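Side-chain contacts in RabGDI protein (PDB 3P1W), which probably binds prenylated Rab GTPases in their GDP-bound state, slows their release of GDP and keeps them soluble between rounds of membrane transport: residues R232-L235 and Y236-I240; H438-T441 and A442-L446. All blocks are in the same frame, centred on the assembly; numbering follows the deposited sequence. Where two conformers were deposited one is given.

Contact 1: residues R232-L235 and Y236-I240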
loop_
_atom_site.group_PDB
_atom_site.type_symbol
_atom_site.label_atom_id
_atom_site.label_comp_id
_atom_site.label_asym_id
_atom_site.label_seq_id
_atom_site.Cartn_x
_atom_site.Cartn_y
_atom_site.Cartn_z
ATOM N N ARG A 232 -5.940 -16.110 -3.049
ATOM C CA ARG A 232 -5.225 -15.085 -2.302
ATOM C C ARG A 232 -4.439 -15.678 -1.141
ATOM O O ARG A 232 -3.282 -15.317 -0.910
ATOM C CB ARG A 232 -6.208 -14.037 -1.797
ATOM C CG ARG A 232 -6.758 -13.155 -2.919
ATOM C CD ARG A 232 -7.908 -12.331 -2.443
ATOM N NE ARG A 232 -7.476 -11.246 -1.571
ATOM C CZ ARG A 232 -7.057 -10.049 -1.993
ATOM N NH1 ARG A 232 -7.003 -9.747 -3.289
ATOM N NH2 ARG A 232 -6.694 -9.144 -1.106
ATOM N N ILE A 233 -5.063 -16.595 -0.415
ATOM C CA ILE A 233 -4.379 -17.300 0.679
ATOM C C ILE A 233 -3.219 -18.109 0.117
ATOM O O ILE A 233 -2.103 -18.019 0.614
ATOM C CB ILE A 233 -5.349 -18.174 1.516
ATOM C CG1 ILE A 233 -6.381 -17.277 2.195
ATOM C CG2 ILE A 233 -4.582 -18.965 2.597
ATOM C CD1 ILE A 233 -7.410 -18.007 3.046
ATOM N N LYS A 234 -3.459 -18.848 -0.966
ATOM C CA LYS A 234 -2.367 -19.578 -1.620
ATOM C C LYS A 234 -1.238 -18.653 -2.068
ATOM O O LYS A 234 -0.066 -18.969 -1.891
ATOM C CB LYS A 234 -2.869 -20.398 -2.817
ATOM C CG LYS A 234 -1.894 -21.505 -3.189
ATOM C CD LYS A 234 -2.471 -22.472 -4.217
ATOM C CE LYS A 234 -2.661 -21.811 -5.562
ATOM N NZ LYS A 234 -1.432 -21.090 -6.018
ATOM N N LEU A 235 -1.596 -17.504 -2.627
ATOM C CA LEU A 235 -0.599 -16.521 -3.071
ATOM C C LEU A 235 0.269 -16.008 -1.933
ATOM O O LEU A 235 1.480 -15.867 -2.101
ATOM C CB LEU A 235 -1.263 -15.355 -3.807
ATOM C CG LEU A 235 -0.312 -14.354 -4.488
ATOM C CD1 LEU A 235 0.342 -14.945 -5.742
ATOM C CD2 LEU A 235 -1.064 -13.073 -4.825
ATOM N N TYR A 236 -0.343 -15.718 -0.783
ATOM C CA TYR A 236 0.408 -15.318 0.397
ATOM C C TYR A 236 1.422 -16.422 0.733
ATOM O O TYR A 236 2.631 -16.180 0.894
ATOM C CB TYR A 236 -0.545 -15.123 1.574
ATOM C CG TYR A 236 0.076 -14.519 2.795
ATOM C CD1 TYR A 236 -0.013 -13.139 3.037
ATOM C CD2 TYR A 236 0.740 -15.301 3.725
ATOM C CE1 TYR A 236 0.566 -12.576 4.155
ATOM C CE2 TYR A 236 1.300 -14.743 4.854
ATOM C CZ TYR A 236 1.205 -13.378 5.083
ATOM O OH TYR A 236 1.784 -12.825 6.213
ATOM N N MET A 237 0.906 -17.641 0.829
ATOM C CA MET A 237 1.726 -18.807 1.163
ATOM C C MET A 237 2.897 -19.028 0.190
ATOM O O MET A 237 4.012 -19.298 0.628
ATOM C CB MET A 237 0.850 -20.058 1.221
ATOM C CG MET A 237 -0.154 -20.045 2.359
ATOM S SD MET A 237 -1.226 -21.499 2.317
ATOM C CE MET A 237 -0.083 -22.757 2.864
ATOM N N GLN A 238 2.638 -18.904 -1.111
ATOM C CA GLN A 238 3.685 -19.012 -2.153
ATOM C C GLN A 238 4.707 -17.880 -2.069
ATOM O O GLN A 238 5.901 -18.103 -2.289
ATOM C CB GLN A 238 3.075 -18.961 -3.545
ATOM C CG GLN A 238 2.298 -20.199 -3.964
ATOM C CD GLN A 238 1.646 -20.045 -5.335
ATOM O OE1 GLN A 238 1.411 -21.032 -6.029
ATOM N NE2 GLN A 238 1.353 -18.807 -5.728
ATOM N N SER A 239 4.222 -16.675 -1.748
ATOM C CA SER A 239 5.052 -15.471 -1.724
ATOM C C SER A 239 6.163 -15.477 -0.669
ATOM O O SER A 239 7.148 -14.757 -0.825
ATOM C CB SER A 239 4.170 -14.222 -1.546
ATOM O OG SER A 239 3.255 -14.074 -2.630
ATOM N N ILE A 240 5.989 -16.266 0.393
ATOM C CA ILE A 240 6.989 -16.380 1.458
ATOM C C ILE A 240 8.276 -17.039 0.972
ATOM O O ILE A 240 9.372 -16.649 1.378
ATOM C CB ILE A 240 6.466 -17.195 2.665
ATOM C CG1 ILE A 240 5.779 -16.276 3.675
ATOM C CG2 ILE A 240 7.611 -17.906 3.361
ATOM C CD1 ILE A 240 5.858 -16.777 5.103
#
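The carboxamide of Gln238 has the ammonium of Lys234 over one of its faces and the methyl CD1 of Leu235 beyond its nitrogen, 4.0 Å from NE2. Lys234 NZ is 2.8 Å from Gln238 OE1, a weak hydrogen bond, with the donor above the amide plane. It gets there by folding back on itself: the lysine chain runs straight through chi2, then bends at chi3 (68°) and again at chi4. The carbonyl of Leu235 is approached from both faces. Ser239 OG donates to Leu235 O from above the carbonyl plane at 2.6 Å, while Ser239 N reaches the same oxygen from the opposite face at 2.9 Å. With OG beside its own backbone N (chi1 -62°), the buried serine hydroxyl returns to the preceding turn. Ile233 CG2 meets Met237 SD at 4.2 Å, on the face of the helix that packs on helix 158-173. The Tyr236 ring leads away to Val213, Ala145 and Pro247. The pairs Lys234-Gln238, Leu235-Ser239 and Ile233-Met237 are i to i+4, and Leu235-Gln238 is i to i+3, along alpha-helix 226-243, with the serine-to-carbonyl bond familiar from buried helix faces, in what is probably the helical domain of the GDI fold.

Contact 2: residues H438-T441 and A442-L446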
loop_
_atom_site.group_PDB
_atom_site.type_symbol
_atom_site.label_atom_id
_atom_site.label_comp_id
_atom_site.label_asym_id
_atom_site.label_seq_id
_atom_site.Cartn_x
_atom_site.Cartn_y
_atom_site.Cartn_z
ATOM N N HIS A 438 0.089 -2.078 2.815
ATOM C CA HIS A 438 0.619 -2.763 1.656
ATOM C C HIS A 438 0.039 -2.139 0.400
ATOM O O HIS A 438 -0.879 -1.277 0.459
ATOM C CB HIS A 438 0.348 -4.282 1.711
ATOM C CG HIS A 438 -1.049 -4.656 2.103
ATOM N ND1 HIS A 438 -2.079 -4.758 1.191
ATOM C CD2 HIS A 438 -1.578 -4.993 3.305
ATOM C CE1 HIS A 438 -3.182 -5.124 1.819
ATOM N NE2 HIS A 438 -2.907 -5.272 3.107
ATOM N N PHE A 439 0.531 -2.584 -0.754
ATOM C CA PHE A 439 0.364 -1.792 -1.982
ATOM C C PHE A 439 -0.843 -2.191 -2.850
ATOM O O PHE A 439 -1.159 -1.510 -3.837
ATOM C CB PHE A 439 1.651 -1.888 -2.809
ATOM C CG PHE A 439 2.016 -0.630 -3.539
ATOM C CD1 PHE A 439 3.009 0.197 -3.036
ATOM C CD2 PHE A 439 1.438 -0.320 -4.778
ATOM C CE1 PHE A 439 3.371 1.353 -3.715
ATOM C CE2 PHE A 439 1.770 0.822 -5.455
ATOM C CZ PHE A 439 2.731 1.676 -4.931
ATOM N N GLU A 440 -1.523 -3.273 -2.508
ATOM C CA GLU A 440 -2.504 -3.872 -3.432
ATOM C C GLU A 440 -3.563 -2.890 -3.926
ATOM O O GLU A 440 -3.855 -2.821 -5.128
ATOM C CB GLU A 440 -3.232 -5.078 -2.813
ATOM C CG GLU A 440 -4.181 -5.723 -3.813
ATOM C CD GLU A 440 -5.202 -6.640 -3.213
ATOM O OE1 GLU A 440 -5.130 -6.945 -1.994
ATOM O OE2 GLU A 440 -6.092 -7.066 -3.993
ATOM N N THR A 441 -4.165 -2.158 -3.002
ATOM C CA THR A 441 -5.263 -1.284 -3.383
ATOM C C THR A 441 -4.794 -0.132 -4.294
ATOM O O THR A 441 -5.559 0.336 -5.141
ATOM C CB THR A 441 -6.041 -0.771 -2.168
ATOM O OG1 THR A 441 -5.188 -0.007 -1.326
ATOM C CG2 THR A 441 -6.641 -1.962 -1.377
ATOM N N ALA A 442 -3.547 0.315 -4.132
ATOM C CA ALA A 442 -2.973 1.298 -5.038
ATOM C C ALA A 442 -2.797 0.693 -6.409
ATOM O O ALA A 442 -3.117 1.330 -7.414
ATOM C CB ALA A 442 -1.651 1.832 -4.529
ATOM N N THR A 443 -2.235 -0.506 -6.466
ATOM C CA THR A 443 -2.028 -1.190 -7.758
ATOM C C THR A 443 -3.383 -1.430 -8.453
ATOM O O THR A 443 -3.505 -1.234 -9.685
ATOM C CB THR A 443 -1.277 -2.513 -7.592
ATOM O OG1 THR A 443 -0.102 -2.298 -6.806
ATOM C CG2 THR A 443 -0.873 -3.097 -8.979
ATOM N N ASN A 444 -4.391 -1.846 -7.693
ATOM C CA ASN A 444 -5.736 -2.046 -8.242
ATOM C C ASN A 444 -6.284 -0.793 -8.927
ATOM O O ASN A 444 -6.846 -0.876 -10.029
ATOM C CB ASN A 444 -6.731 -2.500 -7.191
ATOM C CG ASN A 444 -6.471 -3.950 -6.702
ATOM O OD1 ASN A 444 -5.762 -4.716 -7.338
ATOM N ND2 ASN A 444 -7.044 -4.293 -5.560
ATOM N N ASP A 445 -6.103 0.358 -8.281
ATOM C CA ASP A 445 -6.567 1.621 -8.851
ATOM C C ASP A 445 -5.841 1.939 -10.145
ATOM O O ASP A 445 -6.482 2.270 -11.133
ATOM C CB ASP A 445 -6.375 2.768 -7.857
ATOM C CG ASP A 445 -6.872 4.113 -8.400
ATOM O OD1 ASP A 445 -8.025 4.184 -8.883
ATOM O OD2 ASP A 445 -6.085 5.087 -8.327
ATOM N N LEU A 446 -4.512 1.847 -10.155
ATOM C CA LEU A 446 -3.771 2.155 -11.386
ATOM C C LEU A 446 -4.086 1.153 -12.487
ATOM O O LEU A 446 -4.189 1.541 -13.649
ATOM C CB LEU A 446 -2.259 2.334 -11.138
ATOM C CG LEU A 446 -1.355 1.133 -10.850
ATOM C CD1 LEU A 446 -0.921 0.521 -12.196
ATOM C CD2 LEU A 446 -0.121 1.578 -10.048
HETATM O O HOH W 1 -2.527 0.300 -1.122
HETATM O O HOH W 2 -5.867 -7.630 -6.664
#
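Three backbone bonds, from Thr443 N to Phe439 O, Asn444 N to Glu440 O and Asp445 N to Thr441 O, wind the chain into its first helical turns. The first two are nearly straight at the donor, and the third comes to its carbonyl from above the plane at 3.2 Å from Asp445 N to Thr441 O. Phe439 O takes a second donor, Thr443 OG1, also at 3.2 Å and well above the carbonyl plane. The same hydroxyl lies at the edge of the Phe439 ring, near its plane, with OG1 3.2 Å from CD2; chi1 of -50° turns it back toward the preceding turn. Ala442 CB approaches the ring obliquely, 3.7 Å from Phe439 CE2.

On the more open side, Glu440 extends fully from CB, and Asn444 ND2 gives its OE2 a weak hydrogen bond of 3.3 Å. The carboxylate and amide planes are almost perpendicular, 84° apart, and a water donates to both Glu440 OE2 and Asn444 OD1, bridging the pair. The other carboxylate oxygen, OE1, is engaged by Arg232 in a salt bridge, which should favour the charged form. A second water donates to His438 O and Thr441 OG1 and accepts from Ala442 N, so it ties the incoming loop to the helix; Thr441 OG1 is also bonded to Asp434. The carboxylate of Asp445 leads away from the contact to a salt bridge with Lys31 and a hydrogen bond from Ser431 N.

Phe439 and Ala442 both pack on helix 30-41, and Phe439 and Thr443 on Leu102. This is the first turn of the C-terminal helix 440-454, with a water bridging loop and helix, packed on the helix after the first strand of the Rossmann-like domain, a strand-helix unit known from the GDI fold.

How the contacts relate
The two contacts come in series along the chain, and their centres lie about 17 Å apart. Contact 1 sits in the middle and later part of helix 226-243, among helices 158-173 and 203-213; contact 2 opens helix 440-454, beside helices 30-41 and 101-108. They nevertheless touch: Arg232 NH2 of contact 1 makes a salt bridge of 2.8 Å with Glu440 OE1 of contact 2. Arg232 also donates through NE to Ala214 O and makes a cation-pi contact with Tyr216. The charged pair is thus one link between what is probably the helical domain and the Rossmann-like domain, through two helices some two hundred residues apart in sequence.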